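Local coordinates for protein phosphoribosyl-glycinamide (GAR) synthetase (Cryptococcus neoformans var. grubii serotype A, PDB 7LVO) that catalyses the second step of de novo purine biosynthesis, the ATP-driven joining of 5-phosphoribosylamine to glycine, as the GAR synthetase half of a bifunctional GAR/AIR synthetase, at residues L346-V357 and I369-A378; V62-N71 and K80-W88. All blocks are in the same frame, centred on the assembly; numbering follows the deposited sequence.

Interaction 1 (L346-V357 and I369-A378); sequences LLLDEQTDLAEV and IKLGYKQGYA
Thr352 meets Gly372 through its hydroxyl. The backbone N of Gly372 donates to Thr352 OG1 at 2.9 Å, and the bond is almost straight at 175°. The Thr352 hydroxyl lies beside its own backbone N, with chi1 -65°, and this turns OG1 to the 369-378 chain. Asp349 begins the type I turn that ends at Thr352. Its OD1 bends back over the turn and takes weak bonds from the N atoms of Gln351 and Thr352. A second link runs between backbones. Lys374 N donates to Leu347 O at 2.8 Å, and a weak bond from Asp349 N to Gly372 O flanks the single bridge of Leu348 with Tyr373. The Leu348 and Tyr373 side chains run together, with CD2 of Leu348 3.7 Å from CE1 of Tyr373. Lys374 runs alongside the 346-347 backbone and bends at chi3 (-86°). Its CD comes 3.3 Å from Leu346 O, while NZ is hydrogen-bonded to Ser434 OG. Leu347 closes one end of the contact, its CG 3.6 Å from the CB of Ala378. At the other end Val357 crosses Leu371 at about a right angle. CG1 of Val357 is 3.6 Å from CD1 of Leu371, and both side chains also touch Phe246 of strand 240-248. The CD1 of Ile369 rests on Val357 CA at 3.6 Å. Asp353 N-caps helix 354-362: its OD1 accepts from Glu356 N. The contact is mostly between loops, with one isolated beta bridge, and at its ends it takes in the first turn of helix 354-362 and the start of strand 377-384.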
loop_
_atom_site.group_PDB
_atom_site.type_symbol
_atom_site.label_atom_id
_atom_site.label_comp_id
_atom_site.label_asym_id
_atom_site.label_seq_id
_atom_site.Cartn_x
_atom_site.Cartn_y
_atom_site.Cartn_z
ATOM N N LEU A 346 -0.847 0.336 14.559
ATOM C CA LEU A 346 -1.054 -0.081 15.940
ATOM C C LEU A 346 0.229 -0.523 16.631
ATOM O O LEU A 346 0.193 -0.806 17.831
ATOM C CB LEU A 346 -2.081 -1.209 15.995
ATOM C CG LEU A 346 -3.542 -0.789 15.966
ATOM C CD1 LEU A 346 -3.811 0.233 14.880
ATOM C CD2 LEU A 346 -4.438 -2.005 15.793
ATOM N N LEU A 347 1.350 -0.588 15.915
ATOM C CA LEU A 347 2.632 -0.949 16.509
ATOM C C LEU A 347 3.533 0.255 16.750
ATOM O O LEU A 347 4.616 0.095 17.321
ATOM C CB LEU A 347 3.363 -1.967 15.628
ATOM C CG LEU A 347 2.736 -3.357 15.535
ATOM C CD1 LEU A 347 3.583 -4.260 14.641
ATOM C CD2 LEU A 347 2.563 -3.985 16.903
ATOM N N LEU A 348 3.122 1.450 16.329
ATOM C CA LEU A 348 3.875 2.654 16.656
ATOM C C LEU A 348 3.746 2.940 18.147
ATOM O O LEU A 348 2.635 3.058 18.664
ATOM C CB LEU A 348 3.367 3.831 15.836
ATOM C CG LEU A 348 3.702 3.830 14.343
ATOM C CD1 LEU A 348 2.937 4.938 13.620
ATOM C CD2 LEU A 348 5.192 3.993 14.131
ATOM N N ASP A 349 4.876 3.051 18.844
ATOM C CA ASP A 349 4.824 3.343 20.269
ATOM C C ASP A 349 4.192 4.715 20.506
ATOM O O ASP A 349 4.196 5.597 19.640
ATOM C CB ASP A 349 6.221 3.284 20.894
ATOM C CG ASP A 349 7.177 4.317 20.310
ATOM O OD1 ASP A 349 6.851 5.519 20.313
ATOM O OD2 ASP A 349 8.271 3.923 19.865
ATOM N N GLU A 350 3.636 4.886 21.705
ATOM C CA GLU A 350 2.967 6.140 22.038
ATOM C C GLU A 350 3.929 7.314 22.148
ATOM O O GLU A 350 3.478 8.445 22.339
ATOM C CB GLU A 350 2.176 5.980 23.338
ATOM C CG GLU A 350 1.099 4.909 23.269
ATOM C CD GLU A 350 0.121 5.130 22.129
ATOM O OE1 GLU A 350 0.119 6.231 21.539
ATOM O OE2 GLU A 350 -0.650 4.199 21.817
ATOM N N GLN A 351 5.236 7.077 22.036
ATOM C CA GLN A 351 6.206 8.158 21.960
ATOM C C GLN A 351 6.404 8.665 20.537
ATOM O O GLN A 351 6.863 9.797 20.355
ATOM C CB GLN A 351 7.554 7.701 22.525
ATOM C CG GLN A 351 8.396 8.817 23.116
ATOM C CD GLN A 351 7.865 9.292 24.455
ATOM O OE1 GLN A 351 6.878 8.763 24.964
ATOM N NE2 GLN A 351 8.517 10.299 25.033
ATOM N N THR A 352 6.061 7.857 19.533
ATOM C CA THR A 352 6.274 8.224 18.142
ATOM C C THR A 352 5.135 9.099 17.643
ATOM O O THR A 352 3.961 8.722 17.743
ATOM C CB THR A 352 6.385 6.972 17.272
ATOM O OG1 THR A 352 7.560 6.236 17.632
ATOM C CG2 THR A 352 6.452 7.359 15.801
ATOM N N ASP A 353 5.484 10.258 17.095
ATOM C CA ASP A 353 4.532 11.158 16.454
ATOM C C ASP A 353 4.599 10.904 14.955
ATOM O O ASP A 353 5.606 11.217 14.313
ATOM C CB ASP A 353 4.850 12.617 16.782
ATOM C CG ASP A 353 3.870 13.592 16.141
ATOM O OD1 ASP A 353 3.406 13.329 15.018
ATOM O OD2 ASP A 353 3.567 14.630 16.759
ATOM N N LEU A 354 3.527 10.335 14.394
ATOM C CA LEU A 354 3.536 10.020 12.968
ATOM C C LEU A 354 3.664 11.287 12.132
ATOM O O LEU A 354 4.325 11.281 11.088
ATOM C CB LEU A 354 2.279 9.255 12.582
ATOM C CG LEU A 354 2.206 8.833 11.117
ATOM C CD1 LEU A 354 3.449 8.069 10.684
ATOM C CD2 LEU A 354 0.945 7.990 10.868
ATOM N N ALA A 355 3.030 12.379 12.567
ATOM C CA ALA A 355 3.148 13.637 11.834
ATOM C C ALA A 355 4.607 14.085 11.758
ATOM O O ALA A 355 5.103 14.474 10.693
ATOM C CB ALA A 355 2.281 14.707 12.496
ATOM N N GLU A 356 5.315 14.021 12.884
ATOM C CA GLU A 356 6.721 14.400 12.893
ATOM C C GLU A 356 7.529 13.508 11.961
ATOM O O GLU A 356 8.450 13.977 11.282
ATOM C CB GLU A 356 7.274 14.330 14.319
ATOM C CG GLU A 356 8.694 14.851 14.452
ATOM C CD GLU A 356 8.802 16.318 14.093
ATOM O OE1 GLU A 356 8.093 17.139 14.716
ATOM O OE2 GLU A 356 9.580 16.643 13.174
ATOM N N VAL A 357 7.188 12.217 11.905
ATOM C CA VAL A 357 7.902 11.296 11.029
ATOM C C VAL A 357 7.699 11.688 9.566
ATOM O O VAL A 357 8.646 11.723 8.776
ATOM C CB VAL A 357 7.445 9.850 11.294
ATOM C CG1 VAL A 357 8.027 8.907 10.248
ATOM C CG2 VAL A 357 7.840 9.424 12.698
ATOM N N ILE A 369 15.028 12.145 14.339
ATOM C CA ILE A 369 13.725 12.147 14.993
ATOM C C ILE A 369 13.513 10.811 15.693
ATOM O O ILE A 369 14.142 9.802 15.364
ATOM C CB ILE A 369 12.571 12.404 14.001
ATOM C CG1 ILE A 369 12.559 11.321 12.923
ATOM C CG2 ILE A 369 12.699 13.794 13.389
ATOM C CD1 ILE A 369 11.356 11.382 12.016
ATOM N N LYS A 370 12.610 10.820 16.670
ATOM C CA LYS A 370 12.256 9.602 17.381
ATOM C C LYS A 370 11.264 8.783 16.568
ATOM O O LYS A 370 10.314 9.321 15.992
ATOM C CB LYS A 370 11.665 9.933 18.751
ATOM C CG LYS A 370 12.642 10.605 19.700
ATOM C CD LYS A 370 12.051 10.751 21.091
ATOM C CE LYS A 370 13.050 11.398 22.045
ATOM N NZ LYS A 370 12.493 11.505 23.431
ATOM N N LEU A 371 11.497 7.471 16.514
ATOM C CA LEU A 371 10.628 6.573 15.755
ATOM C C LEU A 371 10.893 5.158 16.266
ATOM O O LEU A 371 11.919 4.558 15.927
ATOM C CB LEU A 371 10.887 6.690 14.262
ATOM C CG LEU A 371 9.832 6.114 13.320
ATOM C CD1 LEU A 371 10.166 6.488 11.870
ATOM C CD2 LEU A 371 9.707 4.612 13.462
ATOM N N GLY A 372 9.969 4.644 17.083
ATOM C CA GLY A 372 10.097 3.314 17.635
ATOM C C GLY A 372 8.813 2.524 17.461
ATOM O O GLY A 372 7.778 3.056 17.046
ATOM N N TYR A 373 8.898 1.236 17.792
ATOM C CA TYR A 373 7.771 0.319 17.673
ATOM C C TYR A 373 7.599 -0.455 18.971
ATOM O O TYR A 373 8.579 -0.927 19.558
ATOM C CB TYR A 373 7.972 -0.647 16.500
ATOM C CG TYR A 373 8.334 0.047 15.206
ATOM C CD1 TYR A 373 7.378 0.748 14.479
ATOM C CD2 TYR A 373 9.625 -0.002 14.709
ATOM C CE1 TYR A 373 7.707 1.387 13.300
ATOM C CE2 TYR A 373 9.962 0.632 13.533
ATOM C CZ TYR A 373 9.002 1.327 12.835
ATOM O OH TYR A 373 9.341 1.951 11.660
ATOM N N LYS A 374 6.350 -0.584 19.409
ATOM C CA LYS A 374 6.052 -1.284 20.649
ATOM C C LYS A 374 6.292 -2.784 20.496
ATOM O O LYS A 374 6.479 -3.309 19.396
ATOM C CB LYS A 374 4.609 -1.028 21.076
ATOM C CG LYS A 374 3.577 -1.431 20.044
ATOM C CD LYS A 374 2.163 -1.003 20.451
ATOM C CE LYS A 374 1.497 -2.042 21.350
ATOM N NZ LYS A 374 0.085 -1.678 21.658
ATOM N N GLN A 375 6.292 -3.478 21.630
ATOM C CA GLN A 375 6.446 -4.925 21.630
ATOM C C GLN A 375 5.100 -5.598 21.370
ATOM O O GLN A 375 4.032 -5.031 21.621
ATOM C CB GLN A 375 7.028 -5.403 22.956
ATOM C CG GLN A 375 8.349 -4.739 23.324
ATOM C CD GLN A 375 8.940 -5.282 24.610
ATOM O OE1 GLN A 375 8.911 -6.489 24.861
ATOM N NE2 GLN A 375 9.477 -4.392 25.437
ATOM N N GLY A 376 5.166 -6.816 20.855
ATOM C CA GLY A 376 3.980 -7.564 20.508
ATOM C C GLY A 376 3.709 -7.582 19.015
ATOM O O GLY A 376 4.575 -7.306 18.184
ATOM N N TYR A 377 2.462 -7.900 18.680
ATOM C CA TYR A 377 2.045 -8.090 17.299
ATOM C C TYR A 377 0.777 -7.296 17.032
ATOM O O TYR A 377 0.100 -6.845 17.954
ATOM C CB TYR A 377 1.801 -9.581 16.989
ATOM C CG TYR A 377 3.013 -10.460 17.220
ATOM C CD1 TYR A 377 3.359 -10.873 18.497
ATOM C CD2 TYR A 377 3.805 -10.873 16.158
ATOM C CE1 TYR A 377 4.468 -11.678 18.710
ATOM C CE2 TYR A 377 4.912 -11.668 16.358
ATOM C CZ TYR A 377 5.240 -12.069 17.636
ATOM O OH TYR A 377 6.344 -12.865 17.843
ATOM N N ALA A 378 0.469 -7.127 15.748
ATOM C CA ALA A 378 -0.735 -6.431 15.311
ATOM C C ALA A 378 -1.338 -7.189 14.138
ATOM O O ALA A 378 -0.617 -7.771 13.317
ATOM C CB ALA A 378 -0.430 -4.976 14.905
#

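Interaction 2 (V62-N71 and K80-W88); sequences VARIVVCPGN and KVSNLALPW
Cys68 has SG anti to its backbone N (chi1 -180°), which carries the sulfur to the edge of the Trp88 indole. SG lies 3.6 Å from Trp88 CD1, a sulfur-aromatic contact made at the ring edge. Trp88 CG sits beside its own backbone N, with chi1 -65°, and the indole NE1 gives a weak bond to Cys68 O at 3.3 Å. Asn83 reaches back to the 62-71 chain at Asn71. Its ND2 donates to Asn71 O at 2.9 Å, with the acceptor near the amide plane, while OD1 is hydrogen-bonded to Thr74 OG1. Both ends of the amide are thus held, which fixes its rotation. Lys80 is extended beyond CG and lies along the 62-63 backbone. Its NZ donates to Val62 O at 3.0 Å and also to Ala57 O. Between these ends the strands pair in parallel. Ile65 N and Val67 N donate to Lys80 O and Ser82 O, and Ser82 N and Leu84 N donate to Ile65 O and Val67 O. Ile65, Val67 and Val81 share one face. CG2 of Val81 is 3.8 Å from Ile65 CB, and its CG1 is 3.8 Å from Val67 CG2. On the opposite face CG1 of Val66 packs against Leu84 CB at 3.7 Å. Helix 72-77 covers Val67 and Val81 through Thr74, completing a beta-alpha-beta crossover. Trp100 of helix 95-104 touches Val66 and Leu84. Strand 62-67 also pairs with strand 38-44, leaving 81-83 as the outermost strand of the four-stranded parallel sheet within this chain.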
loop_
_atom_site.group_PDB
_atom_site.type_symbol
_atom_site.label_atom_id
_atom_site.label_comp_id
_atom_site.label_asym_id
_atom_site.label_seq_id
_atom_site.Cartn_x
_atom_site.Cartn_y
_atom_site.Cartn_z
ATOM N N VAL A 62 -0.573 18.719 15.248
ATOM C CA VAL A 62 -1.559 18.705 14.176
ATOM C C VAL A 62 -2.860 19.282 14.713
ATOM O O VAL A 62 -3.362 18.836 15.751
ATOM C CB VAL A 62 -1.772 17.282 13.627
ATOM C CG1 VAL A 62 -2.936 17.259 12.642
ATOM C CG2 VAL A 62 -0.498 16.776 12.977
ATOM N N ALA A 63 -3.409 20.273 13.999
ATOM C CA ALA A 63 -4.683 20.874 14.355
ATOM C C ALA A 63 -5.807 20.559 13.380
ATOM O O ALA A 63 -6.977 20.724 13.740
ATOM C CB ALA A 63 -4.538 22.400 14.458
ATOM N N ARG A 64 -5.489 20.106 12.169
ATOM C CA ARG A 64 -6.504 19.895 11.143
ATOM C C ARG A 64 -6.087 18.732 10.258
ATOM O O ARG A 64 -4.952 18.695 9.768
ATOM C CB ARG A 64 -6.694 21.165 10.303
ATOM C CG ARG A 64 -7.792 21.084 9.262
ATOM C CD ARG A 64 -7.826 22.359 8.423
ATOM N NE ARG A 64 -8.940 22.378 7.480
ATOM C CZ ARG A 64 -9.099 23.289 6.529
ATOM N NH1 ARG A 64 -8.221 24.261 6.354
ATOM N NH2 ARG A 64 -10.162 23.220 5.732
ATOM N N ILE A 65 -7.004 17.785 10.068
ATOM C CA ILE A 65 -6.812 16.649 9.172
ATOM C C ILE A 65 -7.962 16.653 8.175
ATOM O O ILE A 65 -9.132 16.648 8.575
ATOM C CB ILE A 65 -6.767 15.319 9.939
ATOM C CG1 ILE A 65 -5.479 15.192 10.747
ATOM C CG2 ILE A 65 -6.906 14.146 8.979
ATOM C CD1 ILE A 65 -4.274 14.801 9.924
ATOM N N VAL A 66 -7.634 16.679 6.888
ATOM C CA VAL A 66 -8.624 16.694 5.820
ATOM C C VAL A 66 -8.446 15.422 5.002
ATOM O O VAL A 66 -7.348 15.145 4.505
ATOM C CB VAL A 66 -8.491 17.941 4.934
ATOM C CG1 VAL A 66 -9.487 17.883 3.797
ATOM C CG2 VAL A 66 -8.681 19.200 5.758
ATOM N N VAL A 67 -9.524 14.657 4.862
ATOM C CA VAL A 67 -9.516 13.402 4.121
ATOM C C VAL A 67 -10.353 13.618 2.873
ATOM O O VAL A 67 -11.578 13.782 2.958
ATOM C CB VAL A 67 -10.052 12.232 4.959
ATOM C CG1 VAL A 67 -9.584 10.923 4.392
ATOM C CG2 VAL A 67 -9.639 12.389 6.420
ATOM N N CYS A 68 -9.699 13.613 1.715
ATOM C CA CYS A 68 -10.360 13.868 0.441
ATOM C C CYS A 68 -10.334 12.615 -0.420
ATOM O O CYS A 68 -9.263 12.233 -0.908
ATOM C CB CYS A 68 -9.672 15.027 -0.288
ATOM S SG CYS A 68 -10.415 15.432 -1.887
ATOM N N PRO A 69 -11.472 11.939 -0.648
ATOM C CA PRO A 69 -12.808 12.263 -0.131
ATOM C C PRO A 69 -13.085 11.679 1.253
ATOM O O PRO A 69 -14.067 12.053 1.888
ATOM C CB PRO A 69 -13.744 11.638 -1.179
ATOM C CG PRO A 69 -12.977 10.443 -1.676
ATOM C CD PRO A 69 -11.501 10.797 -1.585
ATOM N N GLY A 70 -12.219 10.774 1.716
ATOM C CA GLY A 70 -12.490 10.102 2.967
ATOM C C GLY A 70 -13.640 9.108 2.821
ATOM O O GLY A 70 -14.132 8.820 1.724
ATOM N N ASN A 71 -14.058 8.577 3.963
ATOM C CA ASN A 71 -15.098 7.549 3.985
ATOM C C ASN A 71 -15.929 7.716 5.254
ATOM O O ASN A 71 -15.766 8.682 6.001
ATOM C CB ASN A 71 -14.472 6.150 3.877
ATOM C CG ASN A 71 -13.496 5.855 4.999
ATOM O OD1 ASN A 71 -13.652 6.327 6.122
ATOM N ND2 ASN A 71 -12.479 5.057 4.694
ATOM N N LYS A 80 -10.408 16.937 14.873
ATOM C CA LYS A 80 -9.527 17.498 13.866
ATOM C C LYS A 80 -9.800 16.956 12.468
ATOM O O LYS A 80 -9.433 17.608 11.484
ATOM C CB LYS A 80 -8.063 17.206 14.226
ATOM C CG LYS A 80 -7.667 17.605 15.639
ATOM C CD LYS A 80 -6.250 17.150 15.956
ATOM C CE LYS A 80 -5.837 17.523 17.372
ATOM N NZ LYS A 80 -4.514 16.947 17.740
ATOM N N VAL A 81 -10.430 15.801 12.355
ATOM C CA VAL A 81 -10.621 15.127 11.079
ATOM C C VAL A 81 -11.923 15.578 10.438
ATOM O O VAL A 81 -12.951 15.720 11.109
ATOM C CB VAL A 81 -10.609 13.598 11.268
ATOM C CG1 VAL A 81 -10.897 12.902 9.952
ATOM C CG2 VAL A 81 -9.277 13.143 11.847
ATOM N N SER A 82 -11.880 15.789 9.126
ATOM C CA SER A 82 -13.072 16.137 8.366
ATOM C C SER A 82 -12.911 15.613 6.946
ATOM O O SER A 82 -11.799 15.537 6.420
ATOM C CB SER A 82 -13.309 17.649 8.343
ATOM O OG SER A 82 -12.290 18.305 7.613
ATOM N N ASN A 83 -14.033 15.268 6.327
ATOM C CA ASN A 83 -14.041 14.808 4.946
ATOM C C ASN A 83 -14.267 15.981 3.997
ATOM O O ASN A 83 -14.994 16.926 4.306
ATOM C CB ASN A 83 -15.124 13.750 4.737
ATOM C CG ASN A 83 -14.690 12.371 5.208
ATOM O OD1 ASN A 83 -13.660 12.217 5.857
ATOM N ND2 ASN A 83 -15.488 11.361 4.879
ATOM N N LEU A 84 -13.630 15.908 2.832
ATOM C CA LEU A 84 -13.737 16.934 1.796
ATOM C C LEU A 84 -14.250 16.268 0.525
ATOM O O LEU A 84 -13.493 15.592 -0.178
ATOM C CB LEU A 84 -12.393 17.613 1.564
ATOM C CG LEU A 84 -12.338 18.660 0.452
ATOM C CD1 LEU A 84 -13.243 19.838 0.776
ATOM C CD2 LEU A 84 -10.894 19.121 0.234
ATOM N N ALA A 85 -15.537 16.457 0.232
ATOM C CA ALA A 85 -16.159 15.872 -0.958
ATOM C C ALA A 85 -15.883 16.791 -2.142
ATOM O O ALA A 85 -16.713 17.602 -2.558
ATOM C CB ALA A 85 -17.654 15.658 -0.742
ATOM N N LEU A 86 -14.679 16.660 -2.692
ATOM C CA LEU A 86 -14.221 17.485 -3.798
ATOM C C LEU A 86 -13.405 16.632 -4.756
ATOM O O LEU A 86 -12.625 15.776 -4.314
ATOM C CB LEU A 86 -13.370 18.660 -3.297
ATOM C CG LEU A 86 -12.946 19.674 -4.355
ATOM C CD1 LEU A 86 -14.139 20.494 -4.819
ATOM C CD2 LEU A 86 -11.838 20.576 -3.822
ATOM N N PRO A 87 -13.563 16.831 -6.062
ATOM C CA PRO A 87 -12.722 16.092 -7.011
ATOM C C PRO A 87 -11.280 16.569 -6.959
ATOM O O PRO A 87 -10.988 17.711 -6.589
ATOM C CB PRO A 87 -13.357 16.394 -8.375
ATOM C CG PRO A 87 -14.723 16.929 -8.075
ATOM C CD PRO A 87 -14.599 17.629 -6.747
ATOM N N TRP A 88 -10.371 15.672 -7.340
ATOM C CA TRP A 88 -8.956 16.017 -7.369
ATOM C C TRP A 88 -8.589 16.837 -8.599
ATOM O O TRP A 88 -7.610 17.598 -8.567
ATOM C CB TRP A 88 -8.103 14.748 -7.348
ATOM C CG TRP A 88 -8.220 13.940 -6.101
ATOM C CD1 TRP A 88 -8.798 14.321 -4.931
ATOM C CD2 TRP A 88 -7.746 12.608 -5.901
ATOM N NE1 TRP A 88 -8.717 13.306 -4.010
ATOM C CE2 TRP A 88 -8.073 12.243 -4.582
ATOM C CE3 TRP A 88 -7.073 11.686 -6.711
ATOM C CZ2 TRP A 88 -7.748 11.001 -4.050
ATOM C CZ3 TRP A 88 -6.751 10.450 -6.179
ATOM C CH2 TRP A 88 -7.087 10.122 -4.861
#

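Interaction 2 comes first along the chain and closes before interaction 1 opens. Their centres are about 23 Å apart. Interaction 2 belongs to the parallel sheet of the N domain, where it pairs strands 62-67 and 81-83. Segment 346-357 of interaction 1 falls within the ATP-grasp region, and 369-378 leads into strand 377-384 of the five-stranded antiparallel sheet. The two share no sheet, yet they touch directly: Ala355 CB is 3.5 Å from Val62 CG2. Helix 354-362 starts at this point, and its Leu354 and Ala355 also pack on helix 47-56. The start of helix 354-362 thus packs against the parallel sheet and helix 47-56 of the N domain.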